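Local coordinates for NAD-dependent aldehyde dehydrogenase (Sinorhizobium meliloti, PDB 3U4J), which probably oxidises aldehydes to carboxylic acids with NAD or NADP as the electron acceptor, as members of the aldehyde dehydrogenase family do, at residues L17-Y23 and E50-P56; R42-G46 and G344-S348; I108-V113 and F199-T203. All coordinates share one frame; numbering follows the deposited sequence.

How the contacts relate
The three contacts form one cluster on the same side of the chain's centre. Contact 3 lies about 9 Å, centre to centre, from each of the others, and contacts 1 and 2 are about 13 Å apart. Contacts 1 and 2 share the two-stranded antiparallel sheet 39-43/51-56, and their segments alternate along the chain. Contact 3, between helix 102-113 and the lead-in to helix 202-214, follows contact 1 and is nested inside the long loop that contact 2 closes at 344-348. Tyr23 and Trp55 of contact 1 pack on contact 3, while Arg42 of contact 2 reaches Glu112 O. The N-terminal region with its calcium is thereby joined to the helices and to a distant part of the chain.

Contact 1: L17-Y23 and E50-P56; sequences LRIKSRY and EVVGTWP. With CA (calcium ion), chain E.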
loop_
_atom_site.group_PDB
_atom_site.type_symbol
_atom_site.label_atom_id
_atom_site.label_comp_id
_atom_site.label_asym_id
_atom_site.label_seq_id
_atom_site.Cartn_x
_atom_site.Cartn_y
_atom_site.Cartn_z
ATOM N N LEU A 17 48.585 -13.333 2.860
ATOM C CA LEU A 17 48.593 -14.362 3.905
ATOM C C LEU A 17 49.481 -13.991 5.118
ATOM O O LEU A 17 49.473 -14.681 6.136
ATOM C CB LEU A 17 48.967 -15.725 3.325
ATOM C CG LEU A 17 48.025 -16.250 2.240
ATOM C CD1 LEU A 17 48.619 -17.481 1.595
ATOM C CD2 LEU A 17 46.658 -16.570 2.839
ATOM N N ARG A 18 50.218 -12.886 5.022
ATOM C CA ARG A 18 51.000 -12.389 6.179
ATOM C C ARG A 18 50.097 -11.764 7.231
ATOM O O ARG A 18 50.445 -11.720 8.412
ATOM C CB ARG A 18 52.004 -11.312 5.751
ATOM C CG ARG A 18 53.039 -11.762 4.737
ATOM C CD ARG A 18 53.683 -10.517 4.147
ATOM N NE ARG A 18 54.682 -10.855 3.146
ATOM C CZ ARG A 18 55.419 -9.952 2.513
ATOM N NH1 ARG A 18 55.261 -8.648 2.764
ATOM N NH2 ARG A 18 56.315 -10.357 1.629
ATOM N N ILE A 19 48.947 -11.252 6.798
ATOM C CA ILE A 19 48.100 -10.446 7.674
ATOM C C ILE A 19 47.552 -11.247 8.852
ATOM O O ILE A 19 46.870 -12.246 8.669
ATOM C CB ILE A 19 46.936 -9.771 6.896
ATOM C CG1 ILE A 19 47.489 -9.000 5.652
ATOM C CG2 ILE A 19 46.115 -8.866 7.835
ATOM C CD1 ILE A 19 46.379 -8.430 4.719
ATOM N N LYS A 20 47.841 -10.785 10.067
ATOM C CA LYS A 20 47.188 -11.353 11.245
ATOM C C LYS A 20 46.140 -10.367 11.690
ATOM O O LYS A 20 46.391 -9.168 11.684
ATOM C CB LYS A 20 48.188 -11.621 12.378
ATOM C CG LYS A 20 49.257 -12.679 12.061
ATOM C CD LYS A 20 48.666 -14.089 11.951
ATOM C CE LYS A 20 49.715 -15.187 12.246
ATOM N NZ LYS A 20 50.015 -15.419 13.704
ATOM N N SER A 21 44.962 -10.857 12.066
ATOM C CA SER A 21 43.874 -9.986 12.463
ATOM C C SER A 21 43.258 -10.396 13.798
ATOM O O SER A 21 42.736 -11.501 13.938
ATOM C CB SER A 21 42.804 -9.948 11.369
ATOM O OG SER A 21 43.277 -9.267 10.243
ATOM N N ARG A 22 43.316 -9.503 14.778
ATOM C CA ARG A 22 42.727 -9.767 16.100
ATOM C C ARG A 22 41.566 -8.803 16.251
ATOM O O ARG A 22 41.748 -7.592 16.113
ATOM C CB ARG A 22 43.745 -9.580 17.243
ATOM C CG ARG A 22 43.162 -9.788 18.697
ATOM C CD ARG A 22 43.396 -8.533 19.583
ATOM N NE ARG A 22 42.863 -8.628 20.955
ATOM C CZ ARG A 22 42.748 -7.593 21.797
ATOM N NH1 ARG A 22 43.104 -6.362 21.424
ATOM N NH2 ARG A 22 42.269 -7.781 23.016
ATOM N N TYR A 23 40.372 -9.339 16.490
ATOM C CA TYR A 23 39.169 -8.515 16.570
ATOM C C TYR A 23 38.584 -8.539 17.961
ATOM O O TYR A 23 38.789 -9.496 18.705
ATOM C CB TYR A 23 38.076 -9.035 15.637
ATOM C CG TYR A 23 38.436 -9.095 14.171
ATOM C CD1 TYR A 23 38.091 -8.057 13.301
ATOM C CD2 TYR A 23 39.072 -10.221 13.654
ATOM C CE1 TYR A 23 38.421 -8.123 11.929
ATOM C CE2 TYR A 23 39.395 -10.308 12.300
ATOM C CZ TYR A 23 39.067 -9.243 11.451
ATOM O OH TYR A 23 39.397 -9.345 10.141
ATOM N N GLU A 50 47.179 -21.280 7.799
ATOM C CA GLU A 50 47.225 -19.815 7.904
ATOM C C GLU A 50 46.136 -19.315 8.850
ATOM O O GLU A 50 44.952 -19.515 8.603
ATOM C CB GLU A 50 47.074 -19.144 6.527
ATOM C CG GLU A 50 48.163 -19.519 5.494
ATOM C CD GLU A 50 49.519 -18.831 5.714
ATOM O OE1 GLU A 50 50.479 -19.208 4.996
ATOM O OE2 GLU A 50 49.642 -17.913 6.561
ATOM N N VAL A 51 46.541 -18.654 9.928
ATOM C CA VAL A 51 45.584 -18.147 10.910
ATOM C C VAL A 51 45.211 -16.723 10.474
ATOM O O VAL A 51 46.066 -15.829 10.461
ATOM C CB VAL A 51 46.173 -18.160 12.345
ATOM C CG1 VAL A 51 45.173 -17.609 13.335
ATOM C CG2 VAL A 51 46.622 -19.613 12.750
ATOM N N VAL A 52 43.944 -16.533 10.110
ATOM C CA VAL A 52 43.515 -15.277 9.464
ATOM C C VAL A 52 42.624 -14.401 10.314
ATOM O O VAL A 52 42.380 -13.244 9.958
ATOM C CB VAL A 52 42.819 -15.540 8.080
ATOM C CG1 VAL A 52 43.817 -16.101 7.105
ATOM C CG2 VAL A 52 41.609 -16.484 8.239
ATOM N N GLY A 53 42.114 -14.935 11.417
ATOM C CA GLY A 53 41.378 -14.112 12.351
ATOM C C GLY A 53 41.298 -14.719 13.736
ATOM O O GLY A 53 41.355 -15.940 13.892
ATOM N N THR A 54 41.166 -13.863 14.738
ATOM C CA THR A 54 40.795 -14.308 16.081
ATOM C C THR A 54 39.894 -13.310 16.763
ATOM O O THR A 54 40.036 -12.099 16.592
ATOM C CB THR A 54 42.014 -14.778 17.011
ATOM O OG1 THR A 54 42.037 -14.085 18.276
ATOM C CG2 THR A 54 43.353 -14.809 16.323
ATOM N N TRP A 55 38.916 -13.842 17.488
ATOM C CA TRP A 55 37.920 -13.028 18.149
ATOM C C TRP A 55 37.556 -13.680 19.469
ATOM O O TRP A 55 37.852 -14.869 19.663
ATOM C CB TRP A 55 36.649 -12.873 17.265
ATOM C CG TRP A 55 36.388 -14.057 16.410
ATOM C CD1 TRP A 55 35.818 -15.230 16.793
ATOM C CD2 TRP A 55 36.728 -14.205 15.036
ATOM N NE1 TRP A 55 35.778 -16.101 15.753
ATOM C CE2 TRP A 55 36.320 -15.494 14.649
ATOM C CE3 TRP A 55 37.338 -13.370 14.092
ATOM C CZ2 TRP A 55 36.494 -15.978 13.360
ATOM C CZ3 TRP A 55 37.498 -13.844 12.789
ATOM C CH2 TRP A 55 37.079 -15.136 12.439
ATOM N N PRO A 56 36.858 -12.944 20.349
ATOM C CA PRO A 56 36.580 -13.497 21.658
ATOM C C PRO A 56 35.673 -14.710 21.609
ATOM O O PRO A 56 34.873 -14.889 20.653
ATOM C CB PRO A 56 35.871 -12.348 22.389
ATOM C CG PRO A 56 36.414 -11.118 21.750
ATOM C CD PRO A 56 36.490 -11.517 20.278
HETATM CA CA CA E . 49.956 -16.129 7.989
HETATM O O HOH W 1 50.985 -14.283 9.216
HETATM O O HOH W 2 47.715 -15.162 8.237
HETATM O O HOH W 3 44.059 -11.759 8.561
HETATM O O HOH W 4 44.999 -13.731 12.111
HETATM O O HOH W 5 40.131 -11.838 9.220
HETATM O O HOH W 6 52.195 -15.898 6.958
#
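The 17-23 backbone runs alongside Glu50-Pro56 in nearly the same direction and closes on it at one parallel beta bridge, Arg22 with Thr54, where Thr54 N donates to Ser21 O (2.9 Å) and Tyr23 N to Thr54 O (2.8 Å, N-H...O 171°). On the other side of strand 51-56, Arg42 of strand 39-43 is opposed by two residues, Val52 and Gly53, which makes a classic beta bulge. Toward Leu17 the backbones part, and a calcium ion and water fill the seam. The calcium takes Leu17 O (2.4 Å) and Glu50 OE2 (2.3 Å) as its protein ligands, with three waters beside them. A bend at the second torsion of Glu50 (chi2 -76°) turns the carboxylate back so that OE2 meets the calcium, with CD lying near Leu17 CB. Of the calcium waters, water 2 also donates to Ile19 O and Val51 O, tying the metal to both backbones. Water 3 then joins Ile19 O, Ser21 OG and Val52 O, and water 4 joins Ser21 N to Val51 O, so direct pairing gives way to bridging waters.

At the bridged end, the side chains of Tyr23 and Trp55 run in parallel, with their rings neighbouring. Their six-membered rings are 5.9 Å apart between centroids with planes at 47°, and Tyr23 CD2 comes to Trp55 CE3 (3.6 Å) at the edge of the indole. Trp55 NE1 is bound to Glu198 O. The pair faces helices 102-113 and 202-214, while the guanidinium of Arg22 leads away to a salt bridge with Asp33. Tyr23 OH donates to water 5 (2.8 Å), which lies in the ring plane and itself donates to Val52 O.

Contact 2: R42-G46 and G344-S348; sequences RVSPG and GAMIS
Arg42 reaches across to the 344-348 loop and grips Ile347 O edge-on with its guanidinium. NH2 makes the stronger bond (2.8 Å, N-H...O 158°), lying in the carbonyl plane on a lone pair with the oxygen almost in the guanidinium plane; NH1 adds a weak second one (3.2 Å). An extended first torsion (chi1 174°) carries the arginine chain off strand 39-43, and a bend at the second swings the guanidinium toward Ile347, whose side chain it crosses at about a right angle with CD1 3.2 Å from NH2. NE is held by Glu112 O, so the guanidinium is tied to the end of helix 102-113 as well as to the 344-348 loop. Next after Ile347, Ser348 is the N-cap of helix 349-364, its OG bonded to His351 N. Pro45 CB presses on Met346 O at 3.2 Å, which completes the close-fitting part. The looser side is also buried rather than a solvent face: Ala345 CB meets Pro45 CB at 4.1 Å and Gly46 N at 3.8 Å, without a polar bond. In the aldehyde dehydrogenase fold such a junction would probably link the N-terminal coenzyme-binding part to the catalytic domain, here through an arginine held by backbone carbonyls.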
loop_
_atom_site.group_PDB
_atom_site.type_symbol
_atom_site.label_atom_id
_atom_site.label_comp_id
_atom_site.label_asym_id
_atom_site.label_seq_id
_atom_site.Cartn_x
_atom_site.Cartn_y
_atom_site.Cartn_z
ATOM N N ARG A 42 40.495 -18.504 13.574
ATOM C CA ARG A 42 40.028 -18.996 12.282
ATOM C C ARG A 42 41.229 -19.261 11.370
ATOM O O ARG A 42 41.997 -18.353 11.065
ATOM C CB ARG A 42 39.090 -17.969 11.588
ATOM C CG ARG A 42 38.684 -18.366 10.182
ATOM C CD ARG A 42 38.051 -19.751 10.162
ATOM N NE ARG A 42 37.305 -19.994 8.922
ATOM C CZ ARG A 42 36.904 -21.195 8.501
ATOM N NH1 ARG A 42 37.199 -22.285 9.210
ATOM N NH2 ARG A 42 36.228 -21.306 7.353
ATOM N N VAL A 43 41.365 -20.498 10.920
ATOM C CA VAL A 43 42.368 -20.871 9.943
ATOM C C VAL A 43 41.707 -20.734 8.586
ATOM O O VAL A 43 40.555 -21.144 8.415
ATOM C CB VAL A 43 42.876 -22.340 10.173
ATOM C CG1 VAL A 43 43.701 -22.858 8.990
ATOM C CG2 VAL A 43 43.742 -22.425 11.469
ATOM N N SER A 44 42.415 -20.149 7.620
ATOM C CA SER A 44 41.858 -19.989 6.279
ATOM C C SER A 44 41.542 -21.353 5.699
ATOM O O SER A 44 42.402 -22.247 5.717
ATOM C CB SER A 44 42.818 -19.271 5.362
ATOM O OG SER A 44 42.474 -19.509 3.986
ATOM N N PRO A 45 40.310 -21.538 5.196
ATOM C CA PRO A 45 40.018 -22.884 4.680
ATOM C C PRO A 45 40.674 -23.103 3.322
ATOM O O PRO A 45 40.856 -24.244 2.909
ATOM C CB PRO A 45 38.486 -22.889 4.567
ATOM C CG PRO A 45 38.113 -21.459 4.380
ATOM C CD PRO A 45 39.137 -20.647 5.132
ATOM N N GLY A 46 41.037 -22.018 2.639
ATOM C CA GLY A 46 41.683 -22.116 1.340
ATOM C C GLY A 46 43.182 -22.397 1.415
ATOM O O GLY A 46 43.779 -22.832 0.424
ATOM N N GLY A 344 35.443 -21.508 -4.638
ATOM C CA GLY A 344 36.466 -21.560 -3.589
ATOM C C GLY A 344 36.431 -22.794 -2.704
ATOM O O GLY A 344 36.217 -23.915 -3.183
ATOM N N ALA A 345 36.661 -22.588 -1.412
ATOM C CA ALA A 345 36.970 -23.691 -0.505
ATOM C C ALA A 345 35.734 -24.142 0.254
ATOM O O ALA A 345 34.766 -23.376 0.373
ATOM C CB ALA A 345 38.096 -23.252 0.490
HETATM N N MSE A 346 35.769 -25.374 0.764
HETATM C CA MSE A 346 34.806 -25.839 1.761
HETATM C C MSE A 346 35.116 -25.118 3.082
HETATM O O MSE A 346 36.291 -24.885 3.401
HETATM C CB MSE A 346 34.939 -27.359 2.009
HETATM C CG MSE A 346 34.582 -28.291 0.853
HETATM SE SE MSE A 346 32.647 -28.242 0.396
HETATM C CE MSE A 346 32.776 -26.765 -0.836
ATOM N N ILE A 347 34.082 -24.805 3.862
ATOM C CA ILE A 347 34.261 -24.004 5.081
ATOM C C ILE A 347 35.137 -24.696 6.163
ATOM O O ILE A 347 35.888 -24.021 6.894
ATOM C CB ILE A 347 32.901 -23.589 5.684
ATOM C CG1 ILE A 347 33.073 -22.411 6.656
ATOM C CG2 ILE A 347 32.195 -24.787 6.363
ATOM C CD1 ILE A 347 33.363 -21.078 5.982
ATOM N N SER A 348 35.042 -26.027 6.261
ATOM C CA SER A 348 35.762 -26.739 7.311
ATOM C C SER A 348 36.024 -28.186 6.903
ATOM O O SER A 348 35.442 -28.682 5.932
ATOM C CB SER A 348 35.015 -26.696 8.646
ATOM O OG SER A 348 33.874 -27.542 8.606
#

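Contact 3: I108-V113 and F199-T203; sequences IESLEV and FTSGT
Glu112 of helix 102-113 points its side chain at the 199-203 turn leading into helix 202-214. Its CB rests 4.0 Å from Phe199 O and beside Thr200 CG2; beyond CG the chain runs extended (chi2 -176°) and brings CD up to the backbone of Gly202. OE1 accepts from Gly202 N on its syn lone pair (2.9 Å, N-H...O 153°) and from water 7 (2.7 Å), while OE2 lies against Gly202 CA (3.3 Å) and the indole of Trp55. One turn back, Glu109 is bent at its second torsion, and its OE2 receives Thr203 OG1 (2.7 Å) from above the carboxylate plane; its OE1 takes Phe175 N. Water 7 links the two acids, donating to Glu109 OE2 and Glu112 OE1 and accepting from Thr203 N. Apolar contacts flank this network: Ile108 CG2 packs on Thr203 CG2 on one side, and Val113 CG2 presses tightly on Thr200 CG2 (3.5 Å) on the other. Both buried carboxylates are probably ionised, Glu112 eased by the amide of Gly202 and the water, Glu109 by the Thr203 hydroxyl, the same water and the Phe175 amide of helix 174-187.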
loop_
_atom_site.group_PDB
_atom_site.type_symbol
_atom_site.label_atom_id
_atom_site.label_comp_id
_atom_site.label_asym_id
_atom_site.label_seq_id
_atom_site.Cartn_x
_atom_site.Cartn_y
_atom_site.Cartn_z
ATOM N N ILE A 108 38.873 -9.829 3.900
ATOM C CA ILE A 108 38.462 -10.513 5.134
ATOM C C ILE A 108 37.521 -11.695 4.789
ATOM O O ILE A 108 37.780 -12.829 5.191
ATOM C CB ILE A 108 37.807 -9.538 6.140
ATOM C CG1 ILE A 108 38.796 -8.457 6.561
ATOM C CG2 ILE A 108 37.297 -10.283 7.438
ATOM C CD1 ILE A 108 38.144 -7.435 7.527
ATOM N N GLU A 109 36.464 -11.425 4.007
ATOM C CA GLU A 109 35.453 -12.434 3.691
ATOM C C GLU A 109 36.114 -13.589 2.978
ATOM O O GLU A 109 35.812 -14.739 3.255
ATOM C CB GLU A 109 34.354 -11.904 2.743
ATOM C CG GLU A 109 33.211 -11.124 3.348
ATOM C CD GLU A 109 32.261 -11.911 4.252
ATOM O OE1 GLU A 109 31.109 -12.226 3.834
ATOM O OE2 GLU A 109 32.663 -12.153 5.399
ATOM N N SER A 110 36.993 -13.270 2.035
ATOM C CA SER A 110 37.677 -14.292 1.233
ATOM C C SER A 110 38.515 -15.219 2.120
ATOM O O SER A 110 38.434 -16.465 2.033
ATOM C CB SER A 110 38.570 -13.620 0.181
ATOM O OG SER A 110 39.200 -14.586 -0.627
ATOM N N LEU A 111 39.328 -14.601 2.969
ATOM C CA LEU A 111 40.209 -15.353 3.853
ATOM C C LEU A 111 39.450 -16.223 4.864
ATOM O O LEU A 111 39.837 -17.359 5.115
ATOM C CB LEU A 111 41.143 -14.387 4.581
ATOM C CG LEU A 111 42.270 -13.758 3.745
ATOM C CD1 LEU A 111 43.017 -12.665 4.578
ATOM C CD2 LEU A 111 43.208 -14.835 3.262
ATOM N N GLU A 112 38.391 -15.676 5.469
ATOM C CA GLU A 112 37.690 -16.382 6.531
ATOM C C GLU A 112 36.706 -17.398 5.979
ATOM O O GLU A 112 36.529 -18.462 6.565
ATOM C CB GLU A 112 36.957 -15.414 7.475
ATOM C CG GLU A 112 37.885 -14.436 8.172
ATOM C CD GLU A 112 37.191 -13.534 9.177
ATOM O OE1 GLU A 112 35.957 -13.639 9.378
ATOM O OE2 GLU A 112 37.901 -12.704 9.785
ATOM N N VAL A 113 36.052 -17.064 4.873
ATOM C CA VAL A 113 35.025 -17.937 4.332
ATOM C C VAL A 113 35.606 -18.923 3.292
ATOM O O VAL A 113 35.050 -19.980 3.116
ATOM C CB VAL A 113 33.829 -17.131 3.693
ATOM C CG1 VAL A 113 32.797 -18.064 3.043
ATOM C CG2 VAL A 113 33.168 -16.214 4.715
ATOM N N PHE A 199 33.270 -19.301 12.761
ATOM C CA PHE A 199 34.239 -19.318 11.654
ATOM C C PHE A 199 34.499 -17.978 10.951
ATOM O O PHE A 199 35.508 -17.845 10.263
ATOM C CB PHE A 199 33.825 -20.308 10.546
ATOM C CG PHE A 199 33.655 -21.724 11.024
ATOM C CD1 PHE A 199 34.683 -22.369 11.717
ATOM C CD2 PHE A 199 32.481 -22.405 10.789
ATOM C CE1 PHE A 199 34.540 -23.696 12.159
ATOM C CE2 PHE A 199 32.315 -23.732 11.223
ATOM C CZ PHE A 199 33.348 -24.376 11.916
ATOM N N THR A 200 33.580 -17.026 11.063
ATOM C CA THR A 200 33.557 -15.899 10.108
ATOM C C THR A 200 33.061 -14.615 10.768
ATOM O O THR A 200 32.043 -14.045 10.378
ATOM C CB THR A 200 32.678 -16.195 8.878
ATOM O OG1 THR A 200 31.381 -16.613 9.312
ATOM C CG2 THR A 200 33.274 -17.321 8.008
ATOM N N SER A 201 33.777 -14.157 11.778
ATOM C CA SER A 201 33.295 -13.019 12.528
ATOM C C SER A 201 33.885 -11.682 12.095
ATOM O O SER A 201 33.404 -10.650 12.507
ATOM C CB SER A 201 33.527 -13.262 14.021
ATOM O OG SER A 201 32.735 -14.355 14.451
ATOM N N GLY A 202 34.911 -11.707 11.259
ATOM C CA GLY A 202 35.687 -10.510 10.962
ATOM C C GLY A 202 34.882 -9.430 10.263
ATOM O O GLY A 202 34.867 -8.275 10.709
ATOM N N THR A 203 34.191 -9.770 9.173
ATOM C CA THR A 203 33.423 -8.691 8.501
ATOM C C THR A 203 32.257 -8.150 9.342
ATOM O O THR A 203 31.904 -6.971 9.209
ATOM C CB THR A 203 32.961 -9.035 7.054
ATOM O OG1 THR A 203 32.098 -10.156 7.092
ATOM C CG2 THR A 203 34.142 -9.315 6.178
HETATM O O HOH W 7 34.108 -12.470 7.855
#